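Local coordinates for endo-1,4-beta-xylanase D (PDB 1W0N), which probably binds xylan in a calcium-dependent manner through this family 36 carbohydrate-binding module of a xylan-degrading enzyme, at residues A[45-59]-A[98-112]. Numbering follows the deposited sequence.
Sequences YVSYSQYFANSTHNI and SNITHATGDQEIKLA. With SO4 (sulfate ion), chain D.
Val46 and Leu111 begin an antiparallel ladder that runs through Tyr48–Ile109 and Gln50–Gln107 to Phe52–Gly105, strands 45-52 and 107-112 having N-to-C directions 141° apart. Both chains then pass to the other sheet of a beta-sandwich, where His57 and Ile100 pair again, so two neighbouring strands cross between the sheets together. Here the inward side chains of Phe52, His57 and His102 form an aromatic cluster. Phe52, its CG anti to the carbonyl carbon (chi1 -68°), receives His102 CE1 over the centre of one face, the ring planes inclined at 40°, while CG of Gln50 covers the other; Ile109 CD1 reaches Phe52 CE2 at 3.8 Å, and Phe129 adds an edge-to-face contact. His102 ND1 donates to Ala103 O at 2.7 Å, and NE2 shares a 2.7 Å hydrogen bond with His57 ND1, the two imidazoles meeting rim to rim. Ser55 O, which accepts the backbone N-H of His102, lies over the opposite face of its ring. An alanine in place of Phe52 would probably open a gap between His102 and Ile109 and leave one imidazole face without its cover. On the face away from the cluster, Thr56 OG1 and Thr101 OG1 hydrogen-bond at 2.7 Å. Both nitrogens of the partly exposed His102 are thus satisfied by protein partners where the two sheets meet.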
ATOM      1  N   TYR A  45      -9.165  -1.045   2.413  1.00  6.62           N
ATOM      2  CA  TYR A  45      -8.228  -0.301   1.565  1.00  6.92           C
ATOM      3  C   TYR A  45      -7.812   0.983   2.243  1.00  6.22           C
ATOM      4  O   TYR A  45      -8.476   1.477   3.152  1.00  6.66           O
ATOM      5  CB  TYR A  45      -8.865   0.027   0.181  1.00  8.96           C
ATOM      6  CG  TYR A  45     -10.035   0.992   0.252  1.00  9.50           C
ATOM      7  CD1 TYR A  45     -11.333   0.551   0.423  1.00 11.60           C
ATOM      8  CD2 TYR A  45      -9.810   2.354   0.166  1.00 10.97           C
ATOM      9  CE1 TYR A  45     -12.401   1.450   0.491  1.00 13.33           C
ATOM     10  CE2 TYR A  45     -10.855   3.259   0.247  1.00 12.95           C
ATOM     11  CZ  TYR A  45     -12.167   2.826   0.389  1.00 13.69           C
ATOM     12  OH  TYR A  45     -13.192   3.696   0.455  1.00 16.63           O
ATOM     13  N   VAL A  46      -6.694   1.547   1.731  1.00  5.90           N
ATOM     14  CA  VAL A  46      -6.392   2.960   1.905  1.00  5.89           C
ATOM     15  C   VAL A  46      -6.244   3.584   0.531  1.00  5.79           C
ATOM     16  O   VAL A  46      -5.767   2.927  -0.409  1.00  6.76           O
ATOM     17  CB  VAL A  46      -5.111   3.241   2.740  1.00  6.16           C
ATOM     18  CG1 VAL A  46      -5.343   2.845   4.187  1.00  6.97           C
ATOM     19  CG2 VAL A  46      -3.890   2.534   2.179  1.00  6.58           C
ATOM     20  N   SER A  47      -6.645   4.845   0.390  1.00  6.03           N
ATOM     21  CA  SER A  47      -6.537   5.506  -0.897  1.00  6.57           C
ATOM     22  C   SER A  47      -6.399   7.002  -0.757  1.00  6.39           C
ATOM     23  O   SER A  47      -6.806   7.599   0.240  1.00  7.12           O
ATOM     24  CB  SER A  47      -7.725   5.192  -1.783  1.00  7.89           C
ATOM     25  OG  SER A  47      -8.906   5.748  -1.267  1.00 10.00           O
ATOM     26  N   TYR A  48      -5.841   7.626  -1.793  1.00  6.60           N
ATOM     27  CA  TYR A  48      -5.811   9.074  -1.892  1.00  6.96           C
ATOM     28  C   TYR A  48      -5.571   9.421  -3.358  1.00  6.88           C
ATOM     29  O   TYR A  48      -5.236   8.568  -4.172  1.00  8.10           O
ATOM     30  CB  TYR A  48      -4.734   9.693  -0.973  1.00  7.42           C
ATOM     31  CG  TYR A  48      -3.349   9.597  -1.506  1.00  7.29           C
ATOM     32  CD1 TYR A  48      -2.624   8.409  -1.473  1.00  7.66           C
ATOM     33  CD2 TYR A  48      -2.773  10.703  -2.130  1.00  7.99           C
ATOM     34  CE1 TYR A  48      -1.358   8.340  -2.045  1.00  7.73           C
ATOM     35  CE2 TYR A  48      -1.517  10.641  -2.694  1.00  8.11           C
ATOM     36  CZ  TYR A  48      -0.806   9.453  -2.663  1.00  7.68           C
ATOM     37  OH  TYR A  48       0.437   9.350  -3.211  1.00  8.67           O
ATOM     38  N   SER A  49      -5.753  10.703  -3.705  1.00  7.39           N
ATOM     39  CA  SER A  49      -5.541  11.162  -5.061  1.00  8.07           C
ATOM     40  C   SER A  49      -4.184  11.823  -5.195  1.00  7.35           C
ATOM     41  O   SER A  49      -3.850  12.727  -4.432  1.00  8.27           O
ATOM     42  CB  SER A  49      -6.627  12.168  -5.451  1.00  9.42           C
ATOM     43  OG  SER A  49      -7.865  11.547  -5.497  1.00 21.52           O
ATOM     44  N   GLN A  50      -3.406  11.367  -6.189  1.00  7.12           N
ATOM     45  CA  GLN A  50      -2.075  11.868  -6.465  1.00  7.20           C
ATOM     46  C   GLN A  50      -2.025  12.476  -7.857  1.00  7.11           C
ATOM     47  O   GLN A  50      -2.399  11.825  -8.829  1.00  7.97           O
ATOM     48  CB  GLN A  50      -1.073  10.719  -6.375  1.00  7.59           C
ATOM     49  CG  GLN A  50       0.380  11.068  -6.701  1.00  8.29           C
ATOM     50  CD  GLN A  50       0.982  12.034  -5.686  1.00  8.66           C
ATOM     51  OE1 GLN A  50       1.027  11.726  -4.478  1.00  9.64           O
ATOM     52  NE2 GLN A  50       1.478  13.157  -6.159  1.00  9.84           N
ATOM     53  N   TYR A  51      -1.463  13.691  -7.970  1.00  7.33           N
ATOM     54  CA  TYR A  51      -1.198  14.283  -9.271  1.00  7.29           C
ATOM     55  C   TYR A  51       0.173  13.850  -9.751  1.00  6.72           C
ATOM     56  O   TYR A  51       1.159  13.940  -9.012  1.00  7.97           O
ATOM     57  CB  TYR A  51      -1.254  15.817  -9.184  1.00  8.04           C
ATOM     58  CG  TYR A  51      -0.832  16.437 -10.515  0.50 10.63           C
ATOM     59  CD1 TYR A  51      -1.644  16.503 -11.629  0.50  7.09           C
ATOM     60  CD2 TYR A  51       0.507  16.884 -10.666  0.50  8.73           C
ATOM     61  CE1 TYR A  51      -1.193  16.983 -12.835  0.50  7.75           C
ATOM     62  CE2 TYR A  51       0.975  17.347 -11.916  0.50  8.79           C
ATOM     63  CZ  TYR A  51       0.135  17.395 -12.993  0.50  7.64           C
ATOM     64  OH  TYR A  51       0.561  17.831 -14.205  0.50  8.24           O
ATOM     65  N   PHE A  52       0.257  13.404 -11.011  1.00  6.71           N
ATOM     66  CA  PHE A  52       1.507  13.023 -11.635  1.00  6.81           C
ATOM     67  C   PHE A  52       1.792  13.858 -12.879  1.00  6.63           C
ATOM     68  O   PHE A  52       0.946  13.967 -13.775  1.00  7.85           O
ATOM     69  CB  PHE A  52       1.448  11.567 -12.105  1.00  7.40           C
ATOM     70  CG  PHE A  52       1.399  10.562 -10.993  1.00  7.36           C
ATOM     71  CD1 PHE A  52       2.461  10.392 -10.124  1.00  7.81           C
ATOM     72  CD2 PHE A  52       0.308   9.703 -10.899  1.00  8.36           C
ATOM     73  CE1 PHE A  52       2.467   9.402  -9.178  1.00  8.54           C
ATOM     74  CE2 PHE A  52       0.306   8.707  -9.929  1.00  9.21           C
ATOM     75  CZ  PHE A  52       1.366   8.551  -9.074  1.00  9.03           C
ATOM     76  N   ALA A  53       3.006  14.373 -12.973  1.00  6.63           N
ATOM     77  CA  ALA A  53       3.508  14.958 -14.222  1.00  6.87           C
ATOM     78  C   ALA A  53       4.172  13.905 -15.115  1.00  6.67           C
ATOM     79  O   ALA A  53       4.106  13.991 -16.337  1.00  8.93           O
ATOM     80  CB  ALA A  53       4.504  16.068 -13.933  1.00  8.62           C
ATOM     81  N   ASN A  54       4.793  12.884 -14.519  1.00  6.37           N
ATOM     82  CA  ASN A  54       5.528  11.858 -15.242  1.00  6.13           C
ATOM     83  C   ASN A  54       4.725  10.572 -15.254  1.00  5.70           C
ATOM     84  O   ASN A  54       4.031  10.241 -14.297  1.00  6.46           O
ATOM     85  CB  ASN A  54       6.852  11.573 -14.558  1.00  7.13           C
ATOM     86  CG  ASN A  54       7.901  11.015 -15.540  0.50  4.81           C
ATOM     87  OD1 ASN A  54       7.741   9.873 -16.053  0.50  4.97           O
ATOM     88  ND2 ASN A  54       8.954  11.745 -15.790  0.50  6.60           N
ATOM     89  N   SER A  55       4.872   9.801 -16.348  1.00  5.76           N
ATOM     90  CA  SER A  55       4.181   8.524 -16.485  1.00  5.55           C
ATOM     91  C   SER A  55       4.877   7.331 -15.826  1.00  5.66           C
ATOM     92  O   SER A  55       4.234   6.283 -15.758  1.00  7.31           O
ATOM     93  CB  SER A  55       3.952   8.238 -17.963  1.00  5.84           C
ATOM     94  OG  SER A  55       5.155   8.361 -18.707  1.00  6.09           O
ATOM     95  N   THR A  56       6.106   7.451 -15.348  1.00  5.53           N
ATOM     96  CA  THR A  56       6.775   6.298 -14.735  1.00  5.65           C
ATOM     97  C   THR A  56       7.437   6.686 -13.420  1.00  5.69           C
ATOM     98  O   THR A  56       8.137   7.695 -13.330  1.00  6.90           O
ATOM     99  CB  THR A  56       7.800   5.679 -15.686  1.00  6.04           C
ATOM    100  OG1 THR A  56       7.097   5.085 -16.794  1.00  7.48           O
ATOM    101  CG2 THR A  56       8.573   4.535 -15.064  1.00  6.91           C
ATOM    102  N   HIS A  57       7.228   5.831 -12.407  1.00  5.64           N
ATOM    103  CA  HIS A  57       7.804   6.018 -11.089  1.00  5.77           C
ATOM    104  C   HIS A  57       8.304   4.703 -10.510  1.00  6.07           C
ATOM    105  O   HIS A  57       7.843   3.627 -10.858  1.00  6.93           O
ATOM    106  CB  HIS A  57       6.760   6.561 -10.091  1.00  6.04           C
ATOM    107  CG  HIS A  57       6.363   7.966 -10.396  1.00  6.18           C
ATOM    108  ND1 HIS A  57       5.473   8.268 -11.392  1.00  6.39           N
ATOM    109  CD2 HIS A  57       6.828   9.129  -9.888  1.00  7.29           C
ATOM    110  CE1 HIS A  57       5.399   9.586 -11.479  1.00  6.67           C
ATOM    111  NE2 HIS A  57       6.193  10.135 -10.590  1.00  7.53           N
ATOM    112  N   ASN A  58       9.236   4.855  -9.557  1.00  6.93           N
ATOM    113  CA  ASN A  58       9.532   3.825  -8.585  1.00  7.44           C
ATOM    114  C   ASN A  58       8.657   4.073  -7.373  1.00  7.16           C
ATOM    115  O   ASN A  58       8.434   5.223  -6.970  1.00  8.08           O
ATOM    116  CB  ASN A  58      11.004   3.892  -8.179  1.00  9.03           C
ATOM    117  CG  ASN A  58      11.947   3.771  -9.344  1.00 10.22           C
ATOM    118  OD1 ASN A  58      12.901   4.600  -9.499  1.00 16.84           O
ATOM    119  ND2 ASN A  58      11.742   2.806 -10.148  1.00  9.46           N
ATOM    120  N   ILE A  59       8.117   2.986  -6.800  1.00  7.34           N
ATOM    121  CA  ILE A  59       7.183   3.108  -5.704  1.00  6.79           C
ATOM    122  C   ILE A  59       7.620   2.179  -4.576  1.00  6.47           C
ATOM    123  O   ILE A  59       7.770   0.976  -4.794  1.00  7.40           O
ATOM    124  CB  ILE A  59       5.758   2.760  -6.115  1.00  9.14           C
ATOM    125  CG1 ILE A  59       5.332   3.481  -7.394  1.00 12.11           C
ATOM    126  CG2 ILE A  59       4.795   3.120  -4.997  1.00  9.78           C
ATOM    127  CD1 ILE A  59       5.082   2.606  -8.512  1.00 12.73           C
ATOM    128  N   SER A  98       9.627  -1.117  -9.116  1.00  7.01           N
ATOM    129  CA  SER A  98      10.414  -0.184  -9.877  1.00  7.30           C
ATOM    130  C   SER A  98       9.883  -0.017 -11.290  1.00  7.14           C
ATOM    131  O   SER A  98       9.364  -0.945 -11.913  1.00  8.21           O
ATOM    132  CB  SER A  98      11.878  -0.609  -9.898  1.00  8.30           C
ATOM    133  OG  SER A  98      12.433  -0.496  -8.576  1.00 10.68           O
ATOM    134  N   ASN A  99      10.054   1.209 -11.820  1.00  6.93           N
ATOM    135  CA  ASN A  99       9.782   1.514 -13.215  1.00  6.95           C
ATOM    136  C   ASN A  99       8.370   1.172 -13.648  1.00  7.03           C
ATOM    137  O   ASN A  99       8.146   0.540 -14.687  1.00  8.74           O
ATOM    138  CB  ASN A  99      10.819   0.853 -14.144  1.00  7.78           C
ATOM    139  CG  ASN A  99      12.219   1.191 -13.707  1.00  8.60           C
ATOM    140  OD1 ASN A  99      12.570   2.369 -13.600  1.00  9.73           O
ATOM    141  ND2 ASN A  99      13.011   0.173 -13.403  1.00 10.23           N
ATOM    142  N   ILE A 100       7.405   1.608 -12.843  1.00  7.07           N
ATOM    143  CA  ILE A 100       6.003   1.371 -13.098  1.00  7.44           C
ATOM    144  C   ILE A 100       5.431   2.513 -13.937  1.00  6.80           C
ATOM    145  O   ILE A 100       5.472   3.666 -13.515  1.00  6.71           O
ATOM    146  CB  ILE A 100       5.240   1.259 -11.779  1.00  8.45           C
ATOM    147  CG1 ILE A 100       5.760   0.099 -10.908  1.00 10.27           C
ATOM    148  CG2 ILE A 100       3.730   1.206 -12.020  1.00 10.43           C
ATOM    149  CD1 ILE A 100       5.397  -1.216 -11.485  0.50 21.69           C
ATOM    150  N   THR A 101       4.893   2.165 -15.112  1.00  7.07           N
ATOM    151  CA  THR A 101       4.229   3.140 -15.964  1.00  7.05           C
ATOM    152  C   THR A 101       2.745   3.197 -15.628  1.00  7.30           C
ATOM    153  O   THR A 101       2.108   2.177 -15.323  1.00  9.19           O
ATOM    154  CB  THR A 101       4.464   2.805 -17.445  1.00  7.51           C
ATOM    155  OG1 THR A 101       5.861   2.852 -17.722  1.00  8.32           O
ATOM    156  CG2 THR A 101       3.784   3.827 -18.363  1.00  9.19           C
ATOM    157  N   HIS A 102       2.192   4.413 -15.693  1.00  7.03           N
ATOM    158  CA  HIS A 102       0.824   4.687 -15.343  1.00  7.72           C
ATOM    159  C   HIS A 102       0.380   5.999 -16.031  1.00  7.97           C
ATOM    160  O   HIS A 102       1.200   6.697 -16.623  1.00  8.10           O
ATOM    161  CB  HIS A 102       0.695   4.825 -13.809  1.00  8.25           C
ATOM    162  CG  HIS A 102       1.632   5.829 -13.254  1.00  7.72           C
ATOM    163  ND1 HIS A 102       1.389   7.189 -13.358  1.00  7.64           N
ATOM    164  CD2 HIS A 102       2.882   5.718 -12.727  1.00  7.58           C
ATOM    165  CE1 HIS A 102       2.444   7.846 -12.903  1.00  7.15           C
ATOM    166  NE2 HIS A 102       3.366   6.985 -12.505  1.00  7.08           N
ATOM    167  N   ALA A 103      -0.897   6.340 -15.947  1.00  9.51           N
ATOM    168  CA  ALA A 103      -1.399   7.576 -16.511  1.00 10.37           C
ATOM    169  C   ALA A 103      -0.932   8.760 -15.708  1.00  9.02           C
ATOM    170  O   ALA A 103      -0.626   8.666 -14.504  1.00  9.03           O
ATOM    171  CB  ALA A 103      -2.927   7.513 -16.562  1.00 12.28           C
ATOM    172  N   THR A 104      -0.881   9.924 -16.361  1.00  9.17           N
ATOM    173  CA  THR A 104      -0.516  11.150 -15.704  1.00  8.40           C
ATOM    174  C   THR A 104      -1.772  11.910 -15.276  1.00  7.75           C
ATOM    175  O   THR A 104      -2.915  11.435 -15.471  1.00  8.83           O
ATOM    176  CB  THR A 104       0.398  12.004 -16.599  1.00  9.15           C
ATOM    177  OG1 THR A 104      -0.332  12.380 -17.766  1.00 10.47           O
ATOM    178  CG2 THR A 104       1.638  11.272 -17.014  1.00 11.51           C
ATOM    179  N   GLY A 105      -1.577  13.083 -14.700  1.00  7.84           N
ATOM    180  CA  GLY A 105      -2.679  13.832 -14.150  1.00  8.34           C
ATOM    181  C   GLY A 105      -3.116  13.274 -12.799  1.00  7.77           C
ATOM    182  O   GLY A 105      -2.308  12.640 -12.101  1.00  7.86           O
ATOM    183  N   ASP A 106      -4.357  13.530 -12.427  1.00  8.45           N
ATOM    184  CA  ASP A 106      -4.882  13.089 -11.152  1.00  8.53           C
ATOM    185  C   ASP A 106      -5.233  11.614 -11.214  1.00  8.29           C
ATOM    186  O   ASP A 106      -6.040  11.204 -12.054  1.00 10.33           O
ATOM    187  CB  ASP A 106      -6.120  13.893 -10.769  1.00  9.10           C
ATOM    188  CG  ASP A 106      -5.820  15.330 -10.610  1.00 10.16           C
ATOM    189  OD1 ASP A 106      -4.906  15.651  -9.793  1.00 11.77           O
ATOM    190  OD2 ASP A 106      -6.434  16.208 -11.296  1.00 13.21           O
ATOM    191  N   GLN A 107      -4.637  10.831 -10.309  1.00  7.47           N
ATOM    192  CA  GLN A 107      -4.874   9.392 -10.292  1.00  7.63           C
ATOM    193  C   GLN A 107      -5.103   8.929  -8.860  1.00  7.27           C
ATOM    194  O   GLN A 107      -4.376   9.290  -7.943  1.00  8.09           O
ATOM    195  CB  GLN A 107      -3.675   8.648 -10.868  1.00  8.46           C
ATOM    196  CG  GLN A 107      -3.393   8.998 -12.334  1.00  9.80           C
ATOM    197  CD  GLN A 107      -4.546   8.659 -13.279  1.00 11.11           C
ATOM    198  OE1 GLN A 107      -5.304   7.738 -13.027  1.00 14.09           O
ATOM    199  NE2 GLN A 107      -4.666   9.397 -14.344  1.00 11.88           N
ATOM    200  N   GLU A 108      -6.111   8.070  -8.695  1.00  7.56           N
ATOM    201  CA  GLU A 108      -6.307   7.428  -7.414  1.00  7.90           C
ATOM    202  C   GLU A 108      -5.185   6.445  -7.160  1.00  7.29           C
ATOM    203  O   GLU A 108      -4.842   5.634  -8.023  1.00  8.63           O
ATOM    204  CB  GLU A 108      -7.621   6.666  -7.384  1.00  9.75           C
ATOM    205  CG  GLU A 108      -7.859   5.958  -6.044  1.00 13.00           C
ATOM    206  CD  GLU A 108      -8.972   4.978  -6.124  1.00 16.03           C
ATOM    207  OE1 GLU A 108      -8.874   3.878  -6.814  1.00 21.44           O
ATOM    208  OE2 GLU A 108     -10.007   5.187  -5.508  1.00 20.68           O
ATOM    209  N   ILE A 109      -4.625   6.515  -5.943  1.00  6.62           N
ATOM    210  CA  ILE A 109      -3.665   5.545  -5.442  1.00  6.42           C
ATOM    211  C   ILE A 109      -4.376   4.729  -4.382  1.00  6.55           C
ATOM    212  O   ILE A 109      -4.965   5.307  -3.452  1.00  7.78           O
ATOM    213  CB  ILE A 109      -2.449   6.256  -4.813  1.00  7.17           C
ATOM    214  CG1 ILE A 109      -1.860   7.318  -5.739  1.00  7.61           C
ATOM    215  CG2 ILE A 109      -1.397   5.236  -4.375  1.00  8.75           C
ATOM    216  CD1 ILE A 109      -1.482   6.848  -7.116  1.00  8.55           C
ATOM    217  N   LYS A 110      -4.368   3.412  -4.504  1.00  6.17           N
ATOM    218  CA  LYS A 110      -5.043   2.551  -3.541  1.00  6.54           C
ATOM    219  C   LYS A 110      -4.125   1.393  -3.176  1.00  6.05           C
ATOM    220  O   LYS A 110      -3.459   0.813  -4.047  1.00  7.17           O
ATOM    221  CB  LYS A 110      -6.357   2.061  -4.113  1.00  7.55           C
ATOM    222  CG  LYS A 110      -7.153   1.132  -3.219  1.00  9.44           C
ATOM    223  CD  LYS A 110      -8.505   0.814  -3.744  1.00 13.15           C
ATOM    224  CE  LYS A 110      -8.509  -0.063  -4.899  1.00 19.67           C
ATOM    225  NZ  LYS A 110      -9.909  -0.431  -5.164  1.00 25.47           N
ATOM    226  N   LEU A 111      -4.094   1.063  -1.886  1.00  5.96           N
ATOM    227  CA  LEU A 111      -3.454  -0.152  -1.398  1.00  5.95           C
ATOM    228  C   LEU A 111      -4.542  -1.033  -0.793  1.00  5.95           C
ATOM    229  O   LEU A 111      -5.392  -0.568  -0.008  1.00  6.95           O
ATOM    230  CB  LEU A 111      -2.393   0.187  -0.346  1.00  6.40           C
ATOM    231  CG  LEU A 111      -1.189   0.978  -0.865  1.00  7.36           C
ATOM    232  CD1 LEU A 111      -0.404   1.600   0.294  1.00  9.75           C
ATOM    233  CD2 LEU A 111      -0.251   0.118  -1.699  1.00  8.17           C
ATOM    234  N   ALA A 112      -4.532  -2.318  -1.128  1.00  6.31           N
ATOM    235  CA  ALA A 112      -5.523  -3.300  -0.623  1.00  6.83           C
ATOM    236  C   ALA A 112      -4.874  -4.645  -0.587  1.00  6.66           C
ATOM    237  O   ALA A 112      -3.953  -4.916  -1.345  1.00  7.54           O
ATOM    238  CB  ALA A 112      -6.746  -3.345  -1.511  1.00  8.10           C
TER
HETATM  239  S   SO4 D1134       5.328  13.122 -11.172  0.50  7.85           S
HETATM  240  O1  SO4 D1134       6.514  13.831 -11.091  0.50  9.14           O
HETATM  241  O2  SO4 D1134       5.244  12.414 -12.357  0.50 21.44           O
HETATM  242  O3  SO4 D1134       5.163  12.322  -9.947  0.50 22.42           O
HETATM  243  O4  SO4 D1134       4.461  14.336 -11.120  0.50 20.71           O
HETATM  244  O   HOH W   1     -10.807   4.753  -2.898  1.00 23.48           O